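Local coordinates for ankyrin repeat domain protein (Legionella pneumophila subsp. pneumophila, PDB 6MCA) that acts as a bacterial effector that combines ankyrin repeats with what appears to be a cysteine protease-like region and interacts with the host LARP7 component of the 7SK snRNP complex, at residues Tyr321-Met324 against Ile325-Leu329; Glu301-Thr304 against Ile305-His309; Ile439-Asp443 against Glu444-Val448; Tyr400-Pro404 against Glu405-Ser409. All blocks are in the same frame, centred on the assembly; numbering follows the deposited sequence.

Interaction 1 of 4, residues Tyr321-Met324 against Ile325-Leu329; sequences YHQM and INQQL
Ile325 lays its CD1 methyl 3.3 Å from Tyr321 O, one turn back on the same helix (residues 318-329), where the helix widens into a pi-type turn. The widening is plain in the backbone: Ile325 N lies 5.5 Å from Tyr321 O, too far for an ordinary helical bond. Two groups approach the carbonyl instead. The isoleucine reaches it because CG1 sits between its own backbone N and carbonyl carbon (chi1 63°), which throws the longer branch back along the helix. A water also donates to Tyr321 O and to Asn326 OD1, bridging a carbonyl to a side-chain amide five residues on. The buried flank is the close-packed one: Ile325 also packs on Phe307 and Trp277, while the Tyr321 ring meets Phe311 edge-to-face and its OH bonds to Phe311 O. Past the widened turn the regular pattern returns, with Gln327 N donating to Gln323 O at 3.2 Å. The outward flank is looser. Gln323 and Gln327 run side by side in the same direction, yet their amide planes stand 89° apart and Gln323 NE2 stays 4.1 Å from Gln327 OE1; the polar end of Gln323 is held by Arg319 through OE1. Met324 and Gln328, both partly exposed, also lie alongside each other, with Met324 CE 3.7 Å from Gln328 NE2. Gln328 N donates to Met324 O at 2.9 Å, and Gln328 CG rests 3.2 Å from that same oxygen.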
loop_
_atom_site.group_PDB
_atom_site.type_symbol
_atom_site.label_atom_id
_atom_site.label_comp_id
_atom_site.label_asym_id
_atom_site.label_seq_id
_atom_site.Cartn_x
_atom_site.Cartn_y
_atom_site.Cartn_z
ATOM N N TYR A 321 20.583 -6.220 8.588
ATOM C CA TYR A 321 19.299 -6.832 8.897
ATOM C C TYR A 321 19.377 -8.344 9.048
ATOM O O TYR A 321 18.477 -8.935 9.654
ATOM C CB TYR A 321 18.273 -6.482 7.817
ATOM C CG TYR A 321 17.919 -5.015 7.776
ATOM C CD1 TYR A 321 17.244 -4.415 8.833
ATOM C CD2 TYR A 321 18.262 -4.228 6.685
ATOM C CE1 TYR A 321 16.923 -3.071 8.805
ATOM C CE2 TYR A 321 17.943 -2.883 6.647
ATOM C CZ TYR A 321 17.274 -2.311 7.708
ATOM O OH TYR A 321 16.955 -0.973 7.675
ATOM N N HIS A 322 20.419 -8.987 8.524
ATOM C CA HIS A 322 20.508 -10.438 8.577
ATOM C C HIS A 322 21.577 -10.955 9.530
ATOM O O HIS A 322 21.754 -12.173 9.630
ATOM C CB HIS A 322 20.748 -11.002 7.173
ATOM C CG HIS A 322 19.545 -10.929 6.285
ATOM N ND1 HIS A 322 18.490 -11.810 6.390
ATOM C CD2 HIS A 322 19.225 -10.075 5.285
ATOM C CE1 HIS A 322 17.573 -11.504 5.488
ATOM N NE2 HIS A 322 17.994 -10.455 4.806
ATOM N N GLN A 323 22.282 -10.077 10.246
ATOM C CA GLN A 323 23.321 -10.548 11.154
ATOM C C GLN A 323 23.573 -9.588 12.310
ATOM O O GLN A 323 23.615 -10.011 13.470
ATOM C CB GLN A 323 24.623 -10.790 10.386
ATOM C CG GLN A 323 25.731 -11.393 11.233
ATOM C CD GLN A 323 26.645 -10.346 11.834
ATOM O OE1 GLN A 323 27.172 -9.486 11.127
ATOM N NE2 GLN A 323 26.838 -10.412 13.146
ATOM N N MET A 324 23.756 -8.299 12.006
ATOM C CA MET A 324 24.121 -7.337 13.045
ATOM C C MET A 324 23.056 -7.253 14.131
ATOM O O MET A 324 23.380 -7.200 15.325
ATOM C CB MET A 324 24.362 -5.959 12.426
ATOM C CG MET A 324 25.613 -5.868 11.567
ATOM S SD MET A 324 25.915 -4.197 10.954
ATOM C CE MET A 324 25.908 -3.269 12.486
ATOM N N ILE A 325 21.779 -7.242 13.741
ATOM C CA ILE A 325 20.715 -7.124 14.734
ATOM C C ILE A 325 20.615 -8.389 15.577
ATOM O O ILE A 325 20.284 -8.322 16.768
ATOM C CB ILE A 325 19.376 -6.780 14.054
ATOM C CG1 ILE A 325 18.940 -7.896 13.102
ATOM C CG2 ILE A 325 19.484 -5.457 13.306
ATOM C CD1 ILE A 325 17.537 -7.719 12.562
ATOM N N ASN A 326 20.905 -9.555 14.990
ATOM C CA ASN A 326 20.929 -10.790 15.769
ATOM C C ASN A 326 21.957 -10.707 16.888
ATOM O O ASN A 326 21.697 -11.142 18.016
ATOM C CB ASN A 326 21.229 -11.983 14.861
ATOM C CG ASN A 326 20.243 -12.113 13.721
ATOM O OD1 ASN A 326 20.247 -11.311 12.787
ATOM N ND2 ASN A 326 19.395 -13.133 13.786
ATOM N N GLN A 327 23.129 -10.143 16.592
ATOM C CA GLN A 327 24.171 -10.019 17.605
ATOM C C GLN A 327 23.824 -8.941 18.625
ATOM O O GLN A 327 24.060 -9.119 19.826
ATOM C CB GLN A 327 25.510 -9.714 16.935
ATOM C CG GLN A 327 26.594 -9.249 17.889
ATOM C CD GLN A 327 27.846 -10.093 17.796
ATOM O OE1 GLN A 327 27.883 -11.093 17.079
ATOM N NE2 GLN A 327 28.885 -9.691 18.519
ATOM N N GLN A 328 23.263 -7.819 18.170
ATOM C CA GLN A 328 22.967 -6.720 19.086
ATOM C C GLN A 328 21.857 -7.095 20.061
ATOM O O GLN A 328 21.969 -6.849 21.267
ATOM C CB GLN A 328 22.599 -5.462 18.298
ATOM C CG GLN A 328 23.761 -4.865 17.516
ATOM C CD GLN A 328 23.354 -3.664 16.685
ATOM O OE1 GLN A 328 22.305 -3.060 16.913
ATOM N NE2 GLN A 328 24.186 -3.308 15.712
ATOM N N LEU A 329 20.778 -7.696 19.561
ATOM C CA LEU A 329 19.654 -8.074 20.406
ATOM C C LEU A 329 19.826 -9.436 21.065
ATOM O O LEU A 329 19.025 -9.786 21.939
ATOM C CB LEU A 329 18.352 -8.069 19.596
ATOM C CG LEU A 329 18.013 -6.792 18.825
ATOM C CD1 LEU A 329 16.689 -6.948 18.092
ATOM C CD2 LEU A 329 17.974 -5.592 19.758
HETATM O O HOH W 1 18.242 -11.231 11.123
#

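Interaction 2 of 4, residues Glu301-Thr304 against Ile305-His309; sequences EALT and INFIH
The flat ring of Phe307 is approached obliquely from two neighbours: Leu303 CD1 comes to 3.4 Å from Phe307 CD1, and Ala302 O lies 3.5 Å from Phe307 CB at the root of the ring. Gln328 and Leu329 of helix 318-329 also touch it, so the buried ring lies between the turn before its helix and helix 318-329. Leu303 extends its CG opposite the backbone N (chi1 -171°), which carries CD1 across to the ring and, more distantly, to 4.4 Å from Ile308 CD1. Leu303 is also the centre of an inverse gamma turn, in which Thr304 N donates weakly to Ala302 O. Thr304 then starts the helix. With chi1 at 60° its hydroxyl turns in over the helix start, toward the first N-H groups, and OG1 accepts a weak bond from Phe307 N at 3.5 Å. A firmer hold comes from the backbone, where Ile308 N donates to Thr304 O at 3.1 Å; Ile308 CG1 packs 3.4 Å from this oxygen. Together these features make a threonine N-cap at the start of helix 305-312, with Leu303 and Ile308 placed as the two apolar partners of a hydrophobic staple.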
loop_
_atom_site.group_PDB
_atom_site.type_symbol
_atom_site.label_atom_id
_atom_site.label_comp_id
_atom_site.label_asym_id
_atom_site.label_seq_id
_atom_site.Cartn_x
_atom_site.Cartn_y
_atom_site.Cartn_z
ATOM N N GLU A 301 18.035 -4.798 26.456
ATOM C CA GLU A 301 18.606 -3.488 26.738
ATOM C C GLU A 301 19.175 -2.821 25.491
ATOM O O GLU A 301 19.401 -1.607 25.503
ATOM C CB GLU A 301 19.698 -3.612 27.803
ATOM C CG GLU A 301 20.890 -4.465 27.381
ATOM C CD GLU A 301 20.698 -5.943 27.678
ATOM O OE1 GLU A 301 19.581 -6.337 28.073
ATOM O OE2 GLU A 301 21.668 -6.712 27.516
ATOM N N ALA A 302 19.414 -3.580 24.424
ATOM C CA ALA A 302 19.922 -3.027 23.176
ATOM C C ALA A 302 18.820 -2.501 22.266
ATOM O O ALA A 302 19.127 -1.858 21.256
ATOM C CB ALA A 302 20.740 -4.081 22.425
ATOM N N LEU A 303 17.554 -2.759 22.596
ATOM C CA LEU A 303 16.418 -2.302 21.795
ATOM C C LEU A 303 16.047 -0.895 22.258
ATOM O O LEU A 303 15.104 -0.680 23.023
ATOM C CB LEU A 303 15.257 -3.280 21.925
ATOM C CG LEU A 303 14.031 -3.148 21.021
ATOM C CD1 LEU A 303 14.437 -2.874 19.593
ATOM C CD2 LEU A 303 13.200 -4.417 21.095
ATOM N N THR A 304 16.810 0.080 21.776
ATOM C CA THR A 304 16.747 1.457 22.251
ATOM C C THR A 304 16.300 2.395 21.132
ATOM O O THR A 304 15.969 1.973 20.021
ATOM C CB THR A 304 18.104 1.907 22.796
ATOM O OG1 THR A 304 19.087 1.822 21.756
ATOM C CG2 THR A 304 18.529 1.032 23.958
ATOM N N ILE A 305 16.298 3.692 21.456
ATOM C CA ILE A 305 15.993 4.721 20.464
ATOM C C ILE A 305 16.997 4.668 19.323
ATOM O O ILE A 305 16.631 4.733 18.143
ATOM C CB ILE A 305 15.978 6.112 21.123
ATOM C CG1 ILE A 305 14.867 6.192 22.161
ATOM C CG2 ILE A 305 15.793 7.198 20.075
ATOM C CD1 ILE A 305 13.523 5.957 21.571
ATOM N N ASN A 306 18.284 4.560 19.663
ATOM C CA ASN A 306 19.321 4.510 18.639
ATOM C C ASN A 306 19.169 3.283 17.752
ATOM O O ASN A 306 19.454 3.348 16.550
ATOM C CB ASN A 306 20.699 4.532 19.297
ATOM C CG ASN A 306 20.827 5.631 20.333
ATOM O OD1 ASN A 306 20.330 5.506 21.452
ATOM N ND2 ASN A 306 21.493 6.720 19.962
ATOM N N PHE A 307 18.709 2.164 18.317
ATOM C CA PHE A 307 18.445 0.984 17.502
ATOM C C PHE A 307 17.348 1.262 16.482
ATOM O O PHE A 307 17.496 0.946 15.297
ATOM C CB PHE A 307 18.064 -0.202 18.391
ATOM C CG PHE A 307 17.780 -1.465 17.625
ATOM C CD1 PHE A 307 16.505 -1.738 17.154
ATOM C CD2 PHE A 307 18.790 -2.379 17.371
ATOM C CE1 PHE A 307 16.241 -2.897 16.448
ATOM C CE2 PHE A 307 18.533 -3.541 16.665
ATOM C CZ PHE A 307 17.256 -3.800 16.203
ATOM N N ILE A 308 16.234 1.849 16.928
ATOM C CA ILE A 308 15.132 2.141 16.014
ATOM C C ILE A 308 15.572 3.138 14.951
ATOM O O ILE A 308 15.163 3.051 13.786
ATOM C CB ILE A 308 13.906 2.648 16.796
ATOM C CG1 ILE A 308 13.416 1.577 17.772
ATOM C CG2 ILE A 308 12.787 3.041 15.844
ATOM C CD1 ILE A 308 12.838 0.353 17.094
ATOM N N HIS A 309 16.424 4.095 15.328
ATOM C CA HIS A 309 16.898 5.076 14.359
ATOM C C HIS A 309 17.789 4.421 13.309
ATOM O O HIS A 309 17.604 4.637 12.106
ATOM C CB HIS A 309 17.638 6.211 15.066
ATOM C CG HIS A 309 17.878 7.403 14.194
ATOM N ND1 HIS A 309 19.026 7.559 13.447
ATOM C CD2 HIS A 309 17.113 8.490 13.937
ATOM C CE1 HIS A 309 18.961 8.694 12.773
ATOM N NE2 HIS A 309 17.810 9.277 13.053
#

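Interaction 3 of 4, residues Ile439-Asp443 against Glu444-Val448; sequences ILILD and EYYYV
Leu442 O is gripped by two backbone N-H groups, Tyr446 N at 2.9 Å and Tyr445 N at 3.2 Å, in the tight connection between helices 427-440 and 447-458. The second bond closes a type I turn with Asp443 and Glu444 at its corners. The two donors use the oxygen differently: Tyr446 N approaches nearly along the C=O axis (171°), whereas Tyr445 N stands above the carbonyl plane, 59° out of it, and is not aimed at a lone pair. Double acceptance of this kind fixes the orientation of the Leu442 peptide while the chain reverses. Nearby, Leu440 O receives a CA-H...O contact from Tyr446 CA at 3.4 Å. Tyr446 swings its ring away from its own backbone N (chi1 -171°), alongside Ile441 and pointing the same way; Ile441 CD1 sits at the ring edge, near its plane, 3.7 Å from Tyr446 CE1. Pro479 touches the tyrosine and Ile477 the isoleucine, so the chain's C-terminal part packs on this pair. The Tyr445 ring packs on helix 404-421 and meets Phe399 edge-to-face. The inner join between the helices is apolar: the Leu440 and Val448 side chains cross at about a right angle, with Leu440 CD2 4.1 Å from Val448 CB.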
loop_
_atom_site.group_PDB
_atom_site.type_symbol
_atom_site.label_atom_id
_atom_site.label_comp_id
_atom_site.label_asym_id
_atom_site.label_seq_id
_atom_site.Cartn_x
_atom_site.Cartn_y
_atom_site.Cartn_z
ATOM N N ILE A 439 -20.601 -10.203 -16.514
ATOM C CA ILE A 439 -20.362 -8.873 -17.057
ATOM C C ILE A 439 -19.645 -8.932 -18.401
ATOM O O ILE A 439 -19.997 -8.199 -19.325
ATOM C CB ILE A 439 -19.567 -8.024 -16.041
ATOM C CG1 ILE A 439 -20.425 -7.723 -14.809
ATOM C CG2 ILE A 439 -19.069 -6.736 -16.681
ATOM C CD1 ILE A 439 -19.703 -6.929 -13.744
ATOM N N LEU A 440 -18.643 -9.805 -18.531
ATOM C CA LEU A 440 -17.842 -9.838 -19.750
ATOM C C LEU A 440 -18.570 -10.451 -20.940
ATOM O O LEU A 440 -18.022 -10.440 -22.047
ATOM C CB LEU A 440 -16.536 -10.593 -19.504
ATOM C CG LEU A 440 -15.503 -9.839 -18.670
ATOM C CD1 LEU A 440 -14.163 -10.555 -18.701
ATOM C CD2 LEU A 440 -15.364 -8.408 -19.168
ATOM N N ILE A 441 -19.779 -10.980 -20.746
ATOM C CA ILE A 441 -20.540 -11.549 -21.853
ATOM C C ILE A 441 -21.488 -10.533 -22.485
ATOM O O ILE A 441 -21.898 -10.718 -23.643
ATOM C CB ILE A 441 -21.266 -12.818 -21.364
ATOM C CG1 ILE A 441 -20.323 -14.009 -21.491
ATOM C CG2 ILE A 441 -22.570 -13.090 -22.111
ATOM C CD1 ILE A 441 -19.833 -14.242 -22.908
ATOM N N LEU A 442 -21.808 -9.448 -21.778
ATOM C CA LEU A 442 -22.578 -8.356 -22.359
ATOM C C LEU A 442 -22.004 -7.957 -23.713
ATOM O O LEU A 442 -20.791 -7.999 -23.937
ATOM C CB LEU A 442 -22.581 -7.149 -21.419
ATOM C CG LEU A 442 -23.091 -7.386 -19.997
ATOM C CD1 LEU A 442 -22.905 -6.140 -19.140
ATOM C CD2 LEU A 442 -24.549 -7.814 -20.023
ATOM N N ASP A 443 -22.897 -7.575 -24.629
ATOM C CA ASP A 443 -22.474 -7.287 -25.995
ATOM C C ASP A 443 -21.531 -6.092 -26.056
ATOM O O ASP A 443 -20.630 -6.059 -26.902
ATOM C CB ASP A 443 -23.699 -7.046 -26.877
ATOM C CG ASP A 443 -24.649 -8.229 -26.888
ATOM O OD1 ASP A 443 -24.176 -9.375 -27.040
ATOM O OD2 ASP A 443 -25.869 -8.014 -26.734
ATOM N N GLU A 444 -21.710 -5.112 -25.170
ATOM C CA GLU A 444 -20.910 -3.895 -25.204
ATOM C C GLU A 444 -19.514 -4.077 -24.620
ATOM O O GLU A 444 -18.702 -3.148 -24.701
ATOM C CB GLU A 444 -21.637 -2.773 -24.458
ATOM C CG GLU A 444 -21.235 -1.367 -24.883
ATOM C CD GLU A 444 -21.915 -0.291 -24.058
ATOM O OE1 GLU A 444 -22.861 -0.621 -23.315
ATOM O OE2 GLU A 444 -21.497 0.883 -24.150
ATOM N N TYR A 445 -19.208 -5.239 -24.039
ATOM C CA TYR A 445 -17.912 -5.457 -23.414
ATOM C C TYR A 445 -17.282 -6.792 -23.781
ATOM O O TYR A 445 -16.127 -7.038 -23.407
ATOM C CB TYR A 445 -18.037 -5.326 -21.889
ATOM C CG TYR A 445 -18.398 -3.917 -21.488
ATOM C CD1 TYR A 445 -17.420 -2.941 -21.364
ATOM C CD2 TYR A 445 -19.721 -3.551 -21.282
ATOM C CE1 TYR A 445 -17.746 -1.644 -21.019
ATOM C CE2 TYR A 445 -20.057 -2.257 -20.938
ATOM C CZ TYR A 445 -19.065 -1.309 -20.807
ATOM O OH TYR A 445 -19.394 -0.016 -20.466
ATOM N N TYR A 446 -17.991 -7.639 -24.533
ATOM C CA TYR A 446 -17.416 -8.888 -25.023
ATOM C C TYR A 446 -16.056 -8.676 -25.674
ATOM O O TYR A 446 -15.221 -9.589 -25.674
ATOM C CB TYR A 446 -18.377 -9.547 -26.018
ATOM C CG TYR A 446 -17.984 -10.951 -26.421
ATOM C CD1 TYR A 446 -18.195 -12.025 -25.567
ATOM C CD2 TYR A 446 -17.398 -11.202 -27.656
ATOM C CE1 TYR A 446 -17.837 -13.308 -25.930
ATOM C CE2 TYR A 446 -17.036 -12.484 -28.027
ATOM C CZ TYR A 446 -17.258 -13.533 -27.161
ATOM O OH TYR A 446 -16.898 -14.809 -27.528
ATOM N N TYR A 447 -15.811 -7.474 -26.216
ATOM C CA TYR A 447 -14.542 -7.202 -26.886
ATOM C C TYR A 447 -13.359 -7.571 -26.006
ATOM O O TYR A 447 -12.363 -8.115 -26.499
ATOM C CB TYR A 447 -14.465 -5.735 -27.326
ATOM C CG TYR A 447 -14.435 -4.691 -26.224
ATOM C CD1 TYR A 447 -15.606 -4.094 -25.781
ATOM C CD2 TYR A 447 -13.234 -4.270 -25.662
ATOM C CE1 TYR A 447 -15.589 -3.127 -24.790
ATOM C CE2 TYR A 447 -13.207 -3.303 -24.668
ATOM C CZ TYR A 447 -14.390 -2.736 -24.237
ATOM O OH TYR A 447 -14.376 -1.775 -23.252
ATOM N N VAL A 448 -13.467 -7.327 -24.693
ATOM C CA VAL A 448 -12.413 -7.752 -23.770
ATOM C C VAL A 448 -12.059 -9.210 -24.030
ATOM O O VAL A 448 -10.953 -9.531 -24.486
ATOM C CB VAL A 448 -12.841 -7.528 -22.308
ATOM C CG1 VAL A 448 -11.813 -8.125 -21.356
ATOM C CG2 VAL A 448 -13.023 -6.046 -22.028
#

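Interaction 4 of 4, residues Tyr400-Pro404 against Glu405-Ser409; sequences YLASP and ERKAS
Arg406 folds back over Ala402, bending at chi3 (-47°) so that one face of its guanidinium lies on the alanine methyl, with NH2 3.6 Å from Ala402 CB. The bend also sets Arg406 NE toward a water 2.9 Å away, which accepts from NE at the guanidinium edge and from Ser403 N as well. Arg406 NH1 makes a salt bridge with Asp152, so the head is held at two nitrogens. Lys407, by contrast, is extended beyond CG and runs along the preceding loop, bringing Lys407 CE to 3.4 Å from Ala402 O. Its ammonium donates to a second water at 2.9 Å from NZ and makes a cation-pi contact with Phe399. The methyl of Ala402 thus lies between the two basic chains, 3.7 Å from Lys407 CG. In Ser403 a chi1 of 75° bends the hydroxyl forward to the helix N-H groups, where OG accepts a weak but straight bond from Arg406 N (3.4 Å, 169°). Lys407 N donates to Ser403 O at a short 2.7 Å. Pro404, with no N-H to satisfy, fills the first helical position, giving a serine N-cap with proline at N1, at the start of helix 404-421.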
loop_
_atom_site.group_PDB
_atom_site.type_symbol
_atom_site.label_atom_id
_atom_site.label_comp_id
_atom_site.label_asym_id
_atom_site.label_seq_id
_atom_site.Cartn_x
_atom_site.Cartn_y
_atom_site.Cartn_z
ATOM N N TYR A 400 -22.006 -1.540 -12.416
ATOM C CA TYR A 400 -23.347 -1.146 -12.835
ATOM C C TYR A 400 -23.659 0.312 -12.522
ATOM O O TYR A 400 -24.632 0.852 -13.058
ATOM C CB TYR A 400 -24.389 -2.053 -12.179
ATOM C CG TYR A 400 -24.235 -3.516 -12.537
ATOM C CD1 TYR A 400 -24.712 -4.010 -13.744
ATOM C CD2 TYR A 400 -23.608 -4.399 -11.670
ATOM C CE1 TYR A 400 -24.571 -5.345 -14.076
ATOM C CE2 TYR A 400 -23.462 -5.735 -11.992
ATOM C CZ TYR A 400 -23.945 -6.203 -13.195
ATOM O OH TYR A 400 -23.802 -7.533 -13.519
ATOM N N LEU A 401 -22.863 0.960 -11.675
ATOM C CA LEU A 401 -23.070 2.355 -11.312
ATOM C C LEU A 401 -22.087 3.293 -11.999
ATOM O O LEU A 401 -22.074 4.490 -11.696
ATOM C CB LEU A 401 -22.961 2.526 -9.794
ATOM C CG LEU A 401 -23.949 1.778 -8.899
ATOM C CD1 LEU A 401 -23.325 1.505 -7.539
ATOM C CD2 LEU A 401 -25.236 2.570 -8.746
ATOM N N ALA A 402 -21.276 2.785 -12.920
ATOM C CA ALA A 402 -20.113 3.506 -13.413
ATOM C C ALA A 402 -20.390 4.208 -14.738
ATOM O O ALA A 402 -21.310 3.861 -15.483
ATOM C CB ALA A 402 -18.925 2.553 -13.575
ATOM N N SER A 403 -19.562 5.214 -15.016
ATOM C CA SER A 403 -19.542 5.890 -16.300
ATOM C C SER A 403 -18.974 4.947 -17.358
ATOM O O SER A 403 -18.427 3.892 -17.030
ATOM C CB SER A 403 -18.712 7.170 -16.196
ATOM O OG SER A 403 -17.325 6.875 -16.164
ATOM N N PRO A 404 -19.103 5.289 -18.647
ATOM C CA PRO A 404 -18.539 4.405 -19.685
ATOM C C PRO A 404 -17.047 4.151 -19.534
ATOM O O PRO A 404 -16.601 3.009 -19.702
ATOM C CB PRO A 404 -18.863 5.154 -20.986
ATOM C CG PRO A 404 -20.080 5.940 -20.664
ATOM C CD PRO A 404 -19.920 6.368 -19.235
ATOM N N GLU A 405 -16.261 5.182 -19.218
ATOM C CA GLU A 405 -14.818 4.994 -19.087
ATOM C C GLU A 405 -14.476 4.140 -17.871
ATOM O O GLU A 405 -13.644 3.225 -17.956
ATOM C CB GLU A 405 -14.119 6.351 -19.006
ATOM C CG GLU A 405 -14.343 7.239 -20.222
ATOM C CD GLU A 405 -15.519 8.183 -20.048
ATOM O OE1 GLU A 405 -15.758 8.631 -18.906
ATOM O OE2 GLU A 405 -16.200 8.479 -21.052
ATOM N N ARG A 406 -15.103 4.424 -16.726
ATOM C CA ARG A 406 -14.887 3.588 -15.552
ATOM C C ARG A 406 -15.405 2.174 -15.776
ATOM O O ARG A 406 -14.821 1.215 -15.261
ATOM C CB ARG A 406 -15.542 4.221 -14.326
ATOM C CG ARG A 406 -15.019 5.614 -14.013
ATOM C CD ARG A 406 -15.152 5.957 -12.537
ATOM N NE ARG A 406 -16.472 5.632 -12.008
ATOM C CZ ARG A 406 -16.703 4.684 -11.105
ATOM N NH1 ARG A 406 -15.699 3.964 -10.625
ATOM N NH2 ARG A 406 -17.939 4.458 -10.680
ATOM N N LYS A 407 -16.483 2.022 -16.551
ATOM C CA LYS A 407 -16.951 0.687 -16.909
ATOM C C LYS A 407 -15.906 -0.059 -17.728
ATOM O O LYS A 407 -15.667 -1.250 -17.501
ATOM C CB LYS A 407 -18.267 0.777 -17.681
ATOM C CG LYS A 407 -19.509 0.885 -16.815
ATOM C CD LYS A 407 -20.752 0.493 -17.599
ATOM C CE LYS A 407 -22.022 0.879 -16.860
ATOM N NZ LYS A 407 -23.232 0.308 -17.511
ATOM N N ALA A 408 -15.274 0.626 -18.686
ATOM C CA ALA A 408 -14.217 -0.005 -19.472
ATOM C C ALA A 408 -13.041 -0.407 -18.592
ATOM O O ALA A 408 -12.481 -1.500 -18.746
ATOM C CB ALA A 408 -13.757 0.937 -20.585
ATOM N N SER A 409 -12.658 0.464 -17.655
ATOM C CA SER A 409 -11.559 0.142 -16.747
ATOM C C SER A 409 -11.892 -1.078 -15.890
ATOM O O SER A 409 -11.068 -1.990 -15.734
ATOM C CB SER A 409 -11.240 1.349 -15.866
ATOM O OG SER A 409 -10.308 1.009 -14.856
HETATM O O HOH W 2 -25.280 -0.960 -15.981
HETATM O O HOH W 3 -18.936 6.969 -12.722
#

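The four contacts form two pairs on opposite sides of the chain's centre. Interactions 1 and 2, with centres 12 Å apart, belong to consecutive helices and touch directly: Gln328 O meets Ala302 CB at 3.2 Å, and Leu329 CD1 reaches Phe307 CZ at 3.7 Å. Interactions 3 and 4, with centres 13 Å apart, meet in the C-terminal helical region, where Tyr445 OH lies 3.1 Å from Lys407 CB and Tyr400 OH 3.6 Å from Ile439 CG1; Phe399 serves both, taking Tyr445 at one contact and Lys407 at the other. Between the pairs nothing touches: interactions 1 and 4 come nearest, about 35 Å between nearest atoms.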